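Local coordinates for CELL WALL surface anchor family protein (Streptococcus pneumoniae, PDB 2WW8) that serves as the adhesin of the pneumococcal pilus and probably mediates attachment of the bacterium to host cells, at residues Gln171-Pro177 with Pro714-Asp720; Thr188-Tyr194 with Gly205-Ser211; Lys213-Lys219 with His584-Lys590; Ile593-Thr599 with Arg662-Leu668. All coordinates share one frame; numbering follows the deposited sequence. Where two conformers were deposited one is given.

Interactions 1, 2 and 4 lie in the middle domain of this elongated adhesin, whereas interaction 3 sits in the narrow connection to the metal-binding domain. Interactions 1 and 2 are buried and touch each other, because strands 171-184 and 187-196 are neighbours; interactions 2 and 3 share the long strand 203-218. Interaction 4 belongs to the opposing sheet: Ile593 packs on Val210 of interaction 2, and Ile598 on both Leu208 and Val210. Chemistry follows place: interaction 1 relies on a salt bridge and an arginine gripping one carbonyl with two nitrogens, and interaction 2 divides a hydroxyl-rich face from an apolar one. Interactions 3 and 4 are both partly buried, one with an aromatic pair, the other shaped by beta bulges.

Interaction 1 (Gln171-Pro177 with Pro714-Asp720)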
# COMPACT_ATOMS: atom_id res chain seq x y z
N GLN A 171 -21.69 -6.93 9.88
CA GLN A 171 -21.40 -7.29 8.48
C GLN A 171 -20.75 -6.14 7.72
O GLN A 171 -20.75 -5.00 8.19
CB GLN A 171 -22.67 -7.74 7.77
CG GLN A 171 -23.34 -8.98 8.40
CD GLN A 171 -22.45 -10.22 8.28
OE1 GLN A 171 -21.79 -10.61 9.25
NE2 GLN A 171 -22.42 -10.84 7.10
N HIS A 172 -20.20 -6.41 6.54
CA HIS A 172 -19.44 -5.40 5.83
C HIS A 172 -20.10 -5.03 4.51
O HIS A 172 -20.69 -5.87 3.81
CB HIS A 172 -18.00 -5.87 5.61
CG HIS A 172 -17.14 -5.78 6.83
ND1 HIS A 172 -17.27 -6.63 7.91
CD2 HIS A 172 -16.13 -4.93 7.15
CE1 HIS A 172 -16.39 -6.32 8.84
NE2 HIS A 172 -15.67 -5.29 8.40
N LYS A 173 -19.95 -3.76 4.16
CA LYS A 173 -20.54 -3.17 2.95
C LYS A 173 -19.59 -3.08 1.74
O LYS A 173 -20.02 -2.85 0.60
CB LYS A 173 -21.19 -1.84 3.31
CG LYS A 173 -22.54 -2.04 3.95
CD LYS A 173 -23.13 -0.77 4.54
CE LYS A 173 -23.67 0.12 3.43
NZ LYS A 173 -24.60 1.17 3.95
N ALA A 174 -18.30 -3.33 1.98
CA ALA A 174 -17.31 -3.14 0.93
C ALA A 174 -16.15 -4.11 1.06
O ALA A 174 -15.79 -4.49 2.20
CB ALA A 174 -16.79 -1.72 0.94
N LEU A 175 -15.58 -4.45 -0.10
CA LEU A 175 -14.49 -5.43 -0.29
C LEU A 175 -13.39 -4.86 -1.19
O LEU A 175 -13.68 -4.24 -2.24
CB LEU A 175 -14.95 -6.77 -0.90
CG LEU A 175 -16.17 -7.45 -0.23
CD1 LEU A 175 -16.74 -8.57 -1.07
CD2 LEU A 175 -15.88 -7.94 1.19
N ASN A 176 -12.15 -5.10 -0.78
CA ASN A 176 -10.99 -4.76 -1.56
C ASN A 176 -10.31 -6.05 -2.01
O ASN A 176 -10.38 -7.07 -1.32
CB ASN A 176 -9.99 -3.94 -0.74
CG ASN A 176 -10.18 -2.44 -0.92
OD1 ASN A 176 -10.75 -1.96 -1.91
ND2 ASN A 176 -9.68 -1.67 0.06
N PRO A 177 -9.63 -5.97 -3.16
CA PRO A 177 -8.71 -7.03 -3.53
C PRO A 177 -7.60 -7.06 -2.51
O PRO A 177 -7.23 -6.01 -1.94
CB PRO A 177 -8.08 -6.53 -4.84
CG PRO A 177 -8.51 -5.10 -4.99
CD PRO A 177 -9.76 -4.90 -4.18
N PRO A 714 -6.85 -4.90 -10.20
CA PRO A 714 -7.84 -5.68 -9.43
C PRO A 714 -9.06 -4.81 -9.05
O PRO A 714 -8.94 -3.59 -9.14
CB PRO A 714 -7.04 -6.08 -8.19
CG PRO A 714 -6.06 -4.95 -8.00
CD PRO A 714 -5.70 -4.47 -9.38
N ILE A 715 -10.22 -5.38 -8.68
CA ILE A 715 -11.48 -4.61 -8.58
C ILE A 715 -12.24 -4.74 -7.22
O ILE A 715 -12.63 -5.85 -6.86
CB ILE A 715 -12.50 -5.04 -9.69
CG1 ILE A 715 -11.84 -5.20 -11.06
CG2 ILE A 715 -13.61 -4.01 -9.81
CD1 ILE A 715 -11.53 -3.86 -11.62
N PRO A 716 -12.48 -3.63 -6.50
CA PRO A 716 -13.27 -3.59 -5.27
C PRO A 716 -14.77 -3.75 -5.54
O PRO A 716 -15.22 -3.62 -6.69
CB PRO A 716 -13.06 -2.16 -4.76
CG PRO A 716 -11.71 -1.74 -5.40
CD PRO A 716 -11.91 -2.29 -6.79
N LYS A 717 -15.52 -4.01 -4.46
CA LYS A 717 -16.96 -4.23 -4.57
C LYS A 717 -17.65 -3.48 -3.45
O LYS A 717 -17.06 -3.36 -2.37
CB LYS A 717 -17.33 -5.71 -4.39
CG LYS A 717 -16.89 -6.57 -5.57
CD LYS A 717 -15.58 -7.26 -5.30
CE LYS A 717 -15.35 -8.33 -6.37
NZ LYS A 717 -14.53 -7.77 -7.53
N ILE A 718 -18.88 -3.01 -3.68
CA ILE A 718 -19.63 -2.35 -2.61
C ILE A 718 -21.07 -2.84 -2.70
O ILE A 718 -21.53 -3.26 -3.79
CB ILE A 718 -19.57 -0.81 -2.70
CG1 ILE A 718 -20.15 -0.32 -4.04
CG2 ILE A 718 -18.11 -0.33 -2.48
CD1 ILE A 718 -20.31 1.18 -4.15
N ARG A 719 -21.75 -2.81 -1.55
CA ARG A 719 -23.17 -3.15 -1.53
C ARG A 719 -23.92 -2.33 -0.48
O ARG A 719 -23.30 -1.59 0.29
CB ARG A 719 -23.37 -4.63 -1.18
CG ARG A 719 -22.82 -4.94 0.21
CD ARG A 719 -23.32 -6.27 0.67
NE ARG A 719 -22.74 -6.70 1.94
CZ ARG A 719 -23.15 -7.79 2.57
NH1 ARG A 719 -24.11 -8.51 2.02
NH2 ARG A 719 -22.60 -8.14 3.73
N ASP A 720 -25.24 -2.48 -0.46
CA ASP A 720 -26.07 -1.93 0.62
C ASP A 720 -27.28 -2.86 0.80
O ASP A 720 -27.49 -3.74 -0.03
CB ASP A 720 -26.56 -0.50 0.35
CG ASP A 720 -27.00 0.23 1.64
OD1 ASP A 720 -26.78 -0.27 2.77
OD2 ASP A 720 -27.59 1.31 1.53
O HOH W 1 -27.30 2.26 4.15
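A short antiparallel ladder in the middle domain joins Ala174-Leu175 of strand 171-184 to Lys717-Ile718, the short strand 717-718. Leu175 and Lys717 form the hydrogen-bonded pair: Leu175 N reaches Lys717 O at 2.9 Å and the reciprocal bond has the same length. Next to it, Ala174 and Ile718 make a non-hydrogen-bonded pair, with Ala174 CB lying 3.9 Å from Ile718 CG2.

Beyond the ladder one more backbone bond, Arg719 N to Lys173 O at 2.8 Å, follows, and then side chains take over. The guanidinium of Arg719 grips one carbonyl side-on, NE standing 2.9 Å and NH2 3.0 Å from His172 O. The acceptor lies in the guanidinium plane. CG of Arg719 sits between its backbone N and carbonyl carbon (chi1 62°), and from there the chain runs extended to NE, carrying the group back toward 171-177. NH2 is also bonded to Ser142 O and NH1 to Asn689 O. Farther on, Lys173 runs beside Asp720 and points the same way; its NZ meets OD1 of Asp720 at 2.9 Å from above the carboxylate plane, 68° out of it. A second tie, to Leu199 O, holds the ammonium. At the other end Pro177 and Pro714 cross at about a right angle, CB against CB at 3.5 Å.

With all three of its nitrogens bonded to carbonyl oxygens, Arg719 is fixed in rotation and offsets the cost of burying several main-chain acceptors, clamping together segments more than 500 residues apart in sequence.

Interaction 2 (Thr188-Tyr194 with Gly205-Ser211); sequences TLSKRIY and GIELTVS
Thr188 and Ser190 on one strand, and Thr209 on the other, each hold OG or OG1 between the backbone N and the carbonyl carbon, which turns the hydroxyls toward one another along one face of an antiparallel hairpin. Ser190 OG and Thr209 OG1 approach to 2.5 Å. A water bound to both Thr188 OG1 and Thr209 OG1 continues this row, while a second takes a proton from Ser190 OG at 2.6 Å and gives its own to O and OE1 of Glu207.

Arg192 and Glu207 end the row by different torsions. Arg192 CG occupies the same position as those hydroxyls (chi1 65°), whereas Glu207 CG lies opposite its backbone N (chi1 174°). NE of Arg192 meets OE1 of Glu207 at 3.0 Å in a salt bridge, approaching from above the carboxylate plane; the NH2 to OE2 bond, 3.4 Å between those atoms of Arg192 and Glu207, is weak. Tyr194 CB lies over a face of the guanidinium, and Tyr194 CD1 is 3.6 Å from Glu207 CB.

On the other face Lys191 runs fully extended beside Leu208, with CG 3.9 Å from Leu208 CD1, and Ile193 CG1 packs on Ile206 CD1 at 3.7 Å. The lysine NZ is covalently linked to Asn695 CG and hydrogen-bonded to Thr698, while Asp600 touches its side chain.

Such a Lys-Asn isopeptide bond with an acid nearby is familiar from Gram-positive pilus proteins. It replaces a buried lysine charge with an amide and ties strand 187-196 covalently to the connection between strands 692-693 and 699-701, probably stiffening the domain against pulling forces.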
# COMPACT_ATOMS: atom_id res chain seq x y z
N THR A 188 4.38 -1.87 -11.23
CA THR A 188 3.28 -2.34 -10.39
C THR A 188 2.03 -1.50 -10.72
O THR A 188 2.14 -0.40 -11.29
CB THR A 188 3.62 -2.11 -8.90
OG1 THR A 188 3.55 -0.71 -8.66
CG2 THR A 188 5.03 -2.65 -8.51
N LEU A 189 0.85 -2.01 -10.39
CA LEU A 189 -0.34 -1.21 -10.49
C LEU A 189 -1.19 -1.56 -9.27
O LEU A 189 -0.93 -2.59 -8.61
CB LEU A 189 -1.10 -1.36 -11.84
CG LEU A 189 -1.48 -2.78 -12.29
CD1 LEU A 189 -2.65 -3.27 -11.42
CD2 LEU A 189 -1.90 -2.88 -13.77
N SER A 190 -2.16 -0.69 -8.97
CA SER A 190 -2.99 -0.91 -7.77
C SER A 190 -4.32 -0.23 -7.90
O SER A 190 -4.42 0.81 -8.53
CB SER A 190 -2.27 -0.51 -6.47
OG SER A 190 -2.30 0.90 -6.27
N LYS A 191 -5.33 -0.81 -7.29
CA LYS A 191 -6.67 -0.24 -7.23
C LYS A 191 -7.33 -0.66 -5.93
O LYS A 191 -7.30 -1.85 -5.53
CB LYS A 191 -7.52 -0.74 -8.39
CG LYS A 191 -8.88 0.01 -8.39
CD LYS A 191 -9.58 -0.13 -9.74
CE LYS A 191 -10.97 0.45 -9.57
NZ LYS A 191 -11.77 0.02 -10.74
N ARG A 192 -7.92 0.29 -5.20
CA ARG A 192 -8.60 -0.06 -3.94
C ARG A 192 -9.61 1.02 -3.56
O ARG A 192 -9.55 2.13 -4.05
CB ARG A 192 -7.57 -0.25 -2.80
CG ARG A 192 -6.81 1.03 -2.43
CD ARG A 192 -6.16 0.90 -1.08
NE ARG A 192 -5.36 2.11 -0.83
CZ ARG A 192 -4.96 2.53 0.36
NH1 ARG A 192 -5.25 1.78 1.42
NH2 ARG A 192 -4.26 3.66 0.52
N ILE A 193 -10.51 0.68 -2.66
CA ILE A 193 -11.25 1.69 -1.91
C ILE A 193 -10.23 2.09 -0.84
O ILE A 193 -9.72 1.22 -0.12
CB ILE A 193 -12.57 1.10 -1.31
CG1 ILE A 193 -13.59 0.77 -2.41
CG2 ILE A 193 -13.21 2.11 -0.32
CD1 ILE A 193 -14.59 -0.29 -1.97
N TYR A 194 -9.87 3.38 -0.76
CA TYR A 194 -8.91 3.80 0.29
C TYR A 194 -9.56 4.56 1.45
O TYR A 194 -8.92 4.85 2.48
CB TYR A 194 -7.77 4.64 -0.28
CG TYR A 194 -8.19 6.06 -0.66
CD1 TYR A 194 -8.94 6.31 -1.79
CD2 TYR A 194 -7.81 7.12 0.15
CE1 TYR A 194 -9.30 7.61 -2.13
CE2 TYR A 194 -8.16 8.41 -0.13
CZ TYR A 194 -8.89 8.64 -1.28
OH TYR A 194 -9.21 9.93 -1.56
N GLY A 205 -14.11 6.64 -1.49
CA GLY A 205 -12.99 7.09 -2.30
C GLY A 205 -12.21 5.94 -2.93
O GLY A 205 -11.94 4.95 -2.24
N ILE A 206 -11.84 6.10 -4.20
CA ILE A 206 -11.15 5.08 -4.96
C ILE A 206 -9.76 5.63 -5.29
O ILE A 206 -9.62 6.80 -5.65
CB ILE A 206 -11.87 4.78 -6.31
CG1 ILE A 206 -13.34 4.41 -6.07
CG2 ILE A 206 -11.22 3.57 -6.94
CD1 ILE A 206 -13.51 3.18 -5.24
N GLU A 207 -8.75 4.77 -5.20
CA GLU A 207 -7.37 5.10 -5.53
C GLU A 207 -6.79 4.07 -6.50
O GLU A 207 -6.90 2.86 -6.23
CB GLU A 207 -6.54 5.08 -4.23
CG GLU A 207 -5.02 5.25 -4.42
CD GLU A 207 -4.28 4.67 -3.23
OE1 GLU A 207 -3.98 3.43 -3.19
OE2 GLU A 207 -4.05 5.51 -2.32
N LEU A 208 -6.11 4.53 -7.56
CA LEU A 208 -5.37 3.75 -8.56
C LEU A 208 -3.95 4.30 -8.53
O LEU A 208 -3.79 5.51 -8.41
CB LEU A 208 -5.93 3.94 -9.98
CG LEU A 208 -7.19 3.13 -10.35
CD1 LEU A 208 -8.43 3.64 -9.61
CD2 LEU A 208 -7.36 3.14 -11.88
N THR A 209 -2.97 3.40 -8.58
CA THR A 209 -1.59 3.82 -8.72
C THR A 209 -0.93 2.98 -9.83
O THR A 209 -1.40 1.88 -10.14
CB THR A 209 -0.77 3.70 -7.43
OG1 THR A 209 -0.42 2.33 -7.17
CG2 THR A 209 -1.45 4.32 -6.21
N VAL A 210 0.15 3.54 -10.41
CA VAL A 210 0.93 2.87 -11.43
C VAL A 210 2.37 3.30 -11.17
O VAL A 210 2.63 4.47 -10.93
CB VAL A 210 0.51 3.29 -12.86
CG1 VAL A 210 1.44 2.61 -13.86
CG2 VAL A 210 -0.94 2.82 -13.14
N SER A 211 3.28 2.34 -11.18
CA SER A 211 4.70 2.64 -11.04
C SER A 211 5.41 1.90 -12.16
O SER A 211 4.98 0.80 -12.58
CB SER A 211 5.20 2.20 -9.67
OG SER A 211 5.48 0.82 -9.72
O HOH W 2 1.42 0.62 -7.80
O HOH W 3 -4.40 1.88 -5.14

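Interaction 3 (Lys213-Lys219 with His584-Lys590); sequences KTVYEQK and HTIVTEK
Tyr216 turns the edge of its ring toward the face of His584 in an offset edge-to-face pair, with ring centroids 6.0 Å apart and planes at 84°, where strands 203-218 and 587-591 lead to and from the metal-binding domain. The imidazole is itself held from both ends. NE2 of His584 donates to OE1 of Glu589 at 2.6 Å, meeting it on the anti side and close to the ring plane, while ND1 bonds to Asn580 O. If ND1 also donates, the ring would carry a positive charge, which the carboxylate would probably favour.

Glu589 lies alongside Tyr216, pointing the same way, with its carboxylate nearly perpendicular to the phenol ring. A water joins Tyr216 OH to the same OE1 that accepts the histidine N-H. Val587 packs against the ring, its CG2 3.9 Å from Tyr216 CD1, and Thr214 CG2 touches Glu589 CG at 3.6 Å.

Glu217 and Lys590 cross at about a right angle on the other face. OE2 of Glu217 lies 3.4 Å from CD of Lys590, but the charged ends stay beyond salt-bridge distance; OE1 pairs with Lys221 instead. Two reciprocal sets of main-chain bonds, Val215 with Lys590 and Glu217 with Thr588, hold the strands together.

The 364 residues between the segments include the parallel sheet and the magnesium site at Ser234, Ser236 and Asp387, consistent with an integrin-like von Willebrand factor A domain. Paired outgoing and returning strands of this kind are the neck expected of a domain inserted into a loop of its host.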
# COMPACT_ATOMS: atom_id res chain seq x y z
N LYS A 213 9.16 0.95 -14.63
CA LYS A 213 10.42 0.24 -14.53
C LYS A 213 11.38 0.81 -15.59
O LYS A 213 11.00 1.05 -16.74
CB LYS A 213 10.21 -1.27 -14.77
CG LYS A 213 11.49 -2.11 -14.64
CD LYS A 213 11.23 -3.61 -14.72
CE LYS A 213 10.26 -4.13 -13.62
NZ LYS A 213 9.95 -5.61 -13.77
N THR A 214 12.63 1.03 -15.19
CA THR A 214 13.66 1.40 -16.14
C THR A 214 14.39 0.13 -16.62
O THR A 214 14.92 -0.63 -15.80
CB THR A 214 14.65 2.45 -15.49
OG1 THR A 214 13.90 3.60 -15.08
CG2 THR A 214 15.69 2.89 -16.53
N VAL A 215 14.47 -0.07 -17.94
CA VAL A 215 15.10 -1.23 -18.59
C VAL A 215 16.36 -0.77 -19.30
O VAL A 215 16.32 0.22 -20.06
CB VAL A 215 14.16 -1.88 -19.64
CG1 VAL A 215 14.76 -3.23 -20.09
CG2 VAL A 215 12.79 -2.09 -19.03
N TYR A 216 17.51 -1.41 -19.02
CA TYR A 216 18.72 -1.07 -19.72
C TYR A 216 18.95 -2.16 -20.77
O TYR A 216 18.82 -3.35 -20.45
CB TYR A 216 19.88 -1.03 -18.71
CG TYR A 216 19.64 0.01 -17.63
CD1 TYR A 216 19.82 1.37 -17.91
CD2 TYR A 216 19.24 -0.36 -16.35
CE1 TYR A 216 19.59 2.33 -16.96
CE2 TYR A 216 19.00 0.59 -15.38
CZ TYR A 216 19.19 1.92 -15.69
OH TYR A 216 18.95 2.87 -14.75
N GLU A 217 19.29 -1.82 -22.00
CA GLU A 217 19.48 -2.89 -22.99
C GLU A 217 20.86 -2.70 -23.59
O GLU A 217 21.28 -1.57 -23.87
CB GLU A 217 18.35 -2.88 -24.04
CG GLU A 217 16.93 -2.87 -23.45
CD GLU A 217 15.78 -2.75 -24.47
OE1 GLU A 217 15.92 -3.29 -25.60
OE2 GLU A 217 14.72 -2.13 -24.15
N GLN A 218 21.59 -3.80 -23.76
CA GLN A 218 22.91 -3.68 -24.32
C GLN A 218 22.77 -3.48 -25.81
O GLN A 218 21.74 -3.75 -26.42
CB GLN A 218 23.83 -4.88 -24.09
CG GLN A 218 24.10 -5.25 -22.64
CD GLN A 218 23.02 -6.17 -22.08
OE1 GLN A 218 22.06 -6.60 -22.76
NE2 GLN A 218 23.16 -6.45 -20.80
N LYS A 219 23.84 -3.00 -26.41
CA LYS A 219 23.81 -2.84 -27.86
C LYS A 219 23.50 -4.18 -28.58
O LYS A 219 22.91 -4.18 -29.68
CB LYS A 219 25.00 -1.99 -28.29
CG LYS A 219 25.20 -0.84 -27.23
CD LYS A 219 24.43 0.49 -27.40
CE LYS A 219 24.41 1.28 -26.09
NZ LYS A 219 24.51 2.79 -26.09
N HIS A 584 25.85 4.27 -19.53
CA HIS A 584 25.06 4.59 -20.69
C HIS A 584 25.90 4.57 -21.98
O HIS A 584 25.35 4.74 -23.04
CB HIS A 584 24.28 5.91 -20.53
CG HIS A 584 23.09 5.83 -19.63
ND1 HIS A 584 23.20 5.81 -18.25
CD2 HIS A 584 21.77 5.77 -19.90
CE1 HIS A 584 21.99 5.73 -17.71
NE2 HIS A 584 21.11 5.70 -18.69
N THR A 585 27.20 4.31 -21.95
CA THR A 585 27.82 4.17 -23.27
C THR A 585 27.66 2.71 -23.72
O THR A 585 27.97 2.39 -24.85
CB THR A 585 29.32 4.57 -23.30
OG1 THR A 585 30.06 3.62 -22.51
CG2 THR A 585 29.54 6.00 -22.79
N ILE A 586 27.26 1.81 -22.83
CA ILE A 586 27.16 0.41 -23.21
C ILE A 586 25.73 -0.11 -23.11
O ILE A 586 25.46 -1.21 -23.60
CB ILE A 586 28.15 -0.50 -22.43
CG1 ILE A 586 27.91 -0.46 -20.94
CG2 ILE A 586 29.57 -0.04 -22.80
CD1 ILE A 586 28.96 -1.20 -20.16
N VAL A 587 24.83 0.68 -22.53
CA VAL A 587 23.41 0.29 -22.55
C VAL A 587 22.59 1.47 -23.09
O VAL A 587 23.00 2.65 -22.89
CB VAL A 587 22.91 -0.19 -21.14
CG1 VAL A 587 23.71 -1.39 -20.63
CG2 VAL A 587 23.00 0.94 -20.08
N THR A 588 21.43 1.22 -23.67
CA THR A 588 20.41 2.29 -23.79
C THR A 588 19.29 2.13 -22.76
O THR A 588 18.89 1.04 -22.40
CB THR A 588 19.74 2.33 -25.20
OG1 THR A 588 18.69 1.35 -25.24
CG2 THR A 588 20.72 2.03 -26.34
N GLU A 589 18.75 3.21 -22.25
CA GLU A 589 17.80 3.09 -21.19
C GLU A 589 16.39 3.27 -21.81
O GLU A 589 16.23 4.13 -22.70
CB GLU A 589 18.18 4.16 -20.18
CG GLU A 589 17.07 4.62 -19.37
CD GLU A 589 17.40 5.75 -18.40
OE1 GLU A 589 18.57 5.96 -18.00
OE2 GLU A 589 16.42 6.43 -18.03
N LYS A 590 15.40 2.48 -21.41
CA LYS A 590 14.04 2.71 -21.91
C LYS A 590 13.11 2.55 -20.74
O LYS A 590 13.31 1.64 -19.93
CB LYS A 590 13.70 1.65 -22.97
CG LYS A 590 14.30 2.02 -24.32
CD LYS A 590 14.18 0.96 -25.42
CE LYS A 590 14.96 1.49 -26.66
NZ LYS A 590 15.35 0.41 -27.64
O HOH W 4 19.65 5.73 -15.38
O HOH W 5 26.88 -2.77 -25.10

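Interaction 4 (Ile593-Thr599 with Arg662-Leu668)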
# COMPACT_ATOMS: atom_id res chain seq x y z
N ILE A 593 6.81 2.25 -19.07
CA ILE A 593 5.53 2.94 -19.29
C ILE A 593 5.82 4.17 -20.14
O ILE A 593 6.53 5.09 -19.72
CB ILE A 593 4.77 3.21 -18.01
CG1 ILE A 593 4.46 1.85 -17.37
CG2 ILE A 593 3.46 4.08 -18.26
CD1 ILE A 593 4.11 2.01 -15.92
N GLU A 594 5.36 4.12 -21.37
CA GLU A 594 5.69 5.19 -22.28
C GLU A 594 4.45 5.65 -23.07
O GLU A 594 4.02 4.95 -23.97
CB GLU A 594 6.82 4.69 -23.18
CG GLU A 594 6.91 5.69 -24.29
CD GLU A 594 8.28 5.97 -24.75
OE1 GLU A 594 8.99 5.01 -25.18
OE2 GLU A 594 8.58 7.19 -24.72
N ASN A 595 3.87 6.80 -22.71
CA ASN A 595 2.57 7.33 -23.13
C ASN A 595 1.58 6.20 -22.84
O ASN A 595 0.85 5.76 -23.73
CB ASN A 595 2.57 7.64 -24.64
CG ASN A 595 1.35 8.44 -25.05
OD1 ASN A 595 0.70 9.07 -24.24
ND2 ASN A 595 1.01 8.38 -26.33
N GLY A 596 1.65 5.68 -21.61
CA GLY A 596 0.67 4.74 -21.10
C GLY A 596 -0.69 5.36 -20.79
O GLY A 596 -0.77 6.58 -20.54
N THR A 597 -1.71 4.51 -20.80
CA THR A 597 -3.10 4.90 -20.55
C THR A 597 -3.79 4.03 -19.49
O THR A 597 -3.77 2.79 -19.55
CB THR A 597 -3.86 4.77 -21.90
OG1 THR A 597 -3.23 5.68 -22.83
CG2 THR A 597 -5.35 5.13 -21.81
N ILE A 598 -4.45 4.64 -18.54
CA ILE A 598 -5.35 3.85 -17.70
C ILE A 598 -6.77 4.01 -18.22
O ILE A 598 -7.19 5.15 -18.45
CB ILE A 598 -5.33 4.30 -16.25
CG1 ILE A 598 -3.94 4.15 -15.66
CG2 ILE A 598 -6.41 3.52 -15.43
CD1 ILE A 598 -3.75 4.85 -14.33
N THR A 599 -7.49 2.90 -18.38
CA THR A 599 -8.89 2.94 -18.79
C THR A 599 -9.71 2.35 -17.65
O THR A 599 -9.51 1.19 -17.21
CB THR A 599 -9.14 2.14 -20.07
OG1 THR A 599 -8.26 2.63 -21.11
CG2 THR A 599 -10.62 2.27 -20.55
N ARG A 662 -10.44 8.05 -18.32
CA ARG A 662 -9.16 7.66 -18.89
C ARG A 662 -8.06 8.60 -18.37
O ARG A 662 -8.22 9.85 -18.27
CB ARG A 662 -9.18 7.69 -20.43
CG ARG A 662 -10.10 6.61 -20.97
CD ARG A 662 -10.72 6.99 -22.28
NE ARG A 662 -9.68 7.51 -23.14
CZ ARG A 662 -9.74 8.66 -23.82
NH1 ARG A 662 -10.82 9.46 -23.82
NH2 ARG A 662 -8.67 8.97 -24.54
N VAL A 663 -6.92 7.98 -18.08
CA VAL A 663 -5.73 8.79 -17.81
C VAL A 663 -4.74 8.48 -18.93
O VAL A 663 -4.34 7.32 -19.10
CB VAL A 663 -5.12 8.51 -16.42
CG1 VAL A 663 -3.84 9.39 -16.22
CG2 VAL A 663 -6.12 8.63 -15.29
N THR A 664 -4.34 9.51 -19.67
CA THR A 664 -3.42 9.41 -20.79
C THR A 664 -2.10 10.08 -20.48
O THR A 664 -2.04 10.90 -19.57
CB THR A 664 -4.05 10.01 -22.08
OG1 THR A 664 -4.24 11.40 -21.88
CG2 THR A 664 -5.44 9.36 -22.47
N GLY A 665 -1.06 9.73 -21.22
CA GLY A 665 0.20 10.45 -21.19
C GLY A 665 1.09 10.06 -20.02
O GLY A 665 1.69 10.95 -19.44
N LEU A 666 1.12 8.79 -19.65
CA LEU A 666 1.96 8.33 -18.54
C LEU A 666 3.33 7.94 -19.06
O LEU A 666 3.40 7.14 -19.99
CB LEU A 666 1.37 7.06 -17.89
CG LEU A 666 -0.04 7.35 -17.26
CD1 LEU A 666 -0.72 6.12 -16.61
CD2 LEU A 666 0.15 8.42 -16.20
N TYR A 667 4.39 8.41 -18.41
CA TYR A 667 5.78 8.09 -18.74
C TYR A 667 6.50 7.81 -17.42
O TYR A 667 6.71 8.76 -16.67
CB TYR A 667 6.48 9.23 -19.51
CG TYR A 667 5.87 9.61 -20.86
CD1 TYR A 667 4.69 10.38 -20.94
CD2 TYR A 667 6.48 9.20 -22.05
CE1 TYR A 667 4.15 10.71 -22.16
CE2 TYR A 667 5.95 9.56 -23.31
CZ TYR A 667 4.77 10.30 -23.33
OH TYR A 667 4.19 10.70 -24.52
N LEU A 668 6.78 6.55 -17.10
CA LEU A 668 7.30 6.13 -15.80
C LEU A 668 8.34 5.04 -15.91
O LEU A 668 8.14 4.01 -16.63
CB LEU A 668 6.15 5.60 -14.92
CG LEU A 668 5.01 6.62 -14.75
CD1 LEU A 668 3.73 5.90 -14.35
CD2 LEU A 668 5.41 7.71 -13.75
O HOH W 6 -1.81 7.75 -23.38
O HOH W 7 2.05 12.19 -24.55
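Tyr667 lies over the corner at Glu594-Asn595, beside two G1 beta bulges (Asn595-Gly596 and Gly665-Leu666) that distort the antiparallel pairing of strands 593-601 and 660-668 in the Ig-like part of the protein. Its CB is 4.1 Å from Ile593 O. CG is anti to the carbonyl carbon (chi1 -62°), which swings the ring back over the opposite strand, so that Asn595 N stands 3.4 Å above the ring plane of Tyr667, over its centre. At the rim CE2 is 3.8 Å from Glu594 OE2, which lies in the plane of the ring with its carboxylate almost at right angles. CZ and OH reach the Asn595 side chain, OH coming within 3.5 Å of CB; the asparagine amide runs nearly parallel to the ring. The hydroxyl ends on a water, 2.6 Å from Tyr667 OH, that is also weakly bonded to Asn595 OD1.

Each strand contributes one bulge. Asn595 and Gly596 both face Leu666, and Gly665 and Leu666 both face Gly596; Asn595 and Gly665 lead their pairs with positive phi (53° and 82°). The Gly596 and Leu666 amides bond reciprocally, each in the carbonyl plane on a lone pair. Another water, bound to Gly665 N and Thr597 OG1 and possibly to Asn595 OD1, stitches the irregular backbone together.

Regular pairing resumes at Ile598 and Val663. On this buried face, against Leu208 and Val210 of the facing sheet, Ile593 runs beside Leu666 with CG2 3.7 Å from Leu666 CB, and Ile598 CG1 rests 3.9 Å from Leu666 CD1.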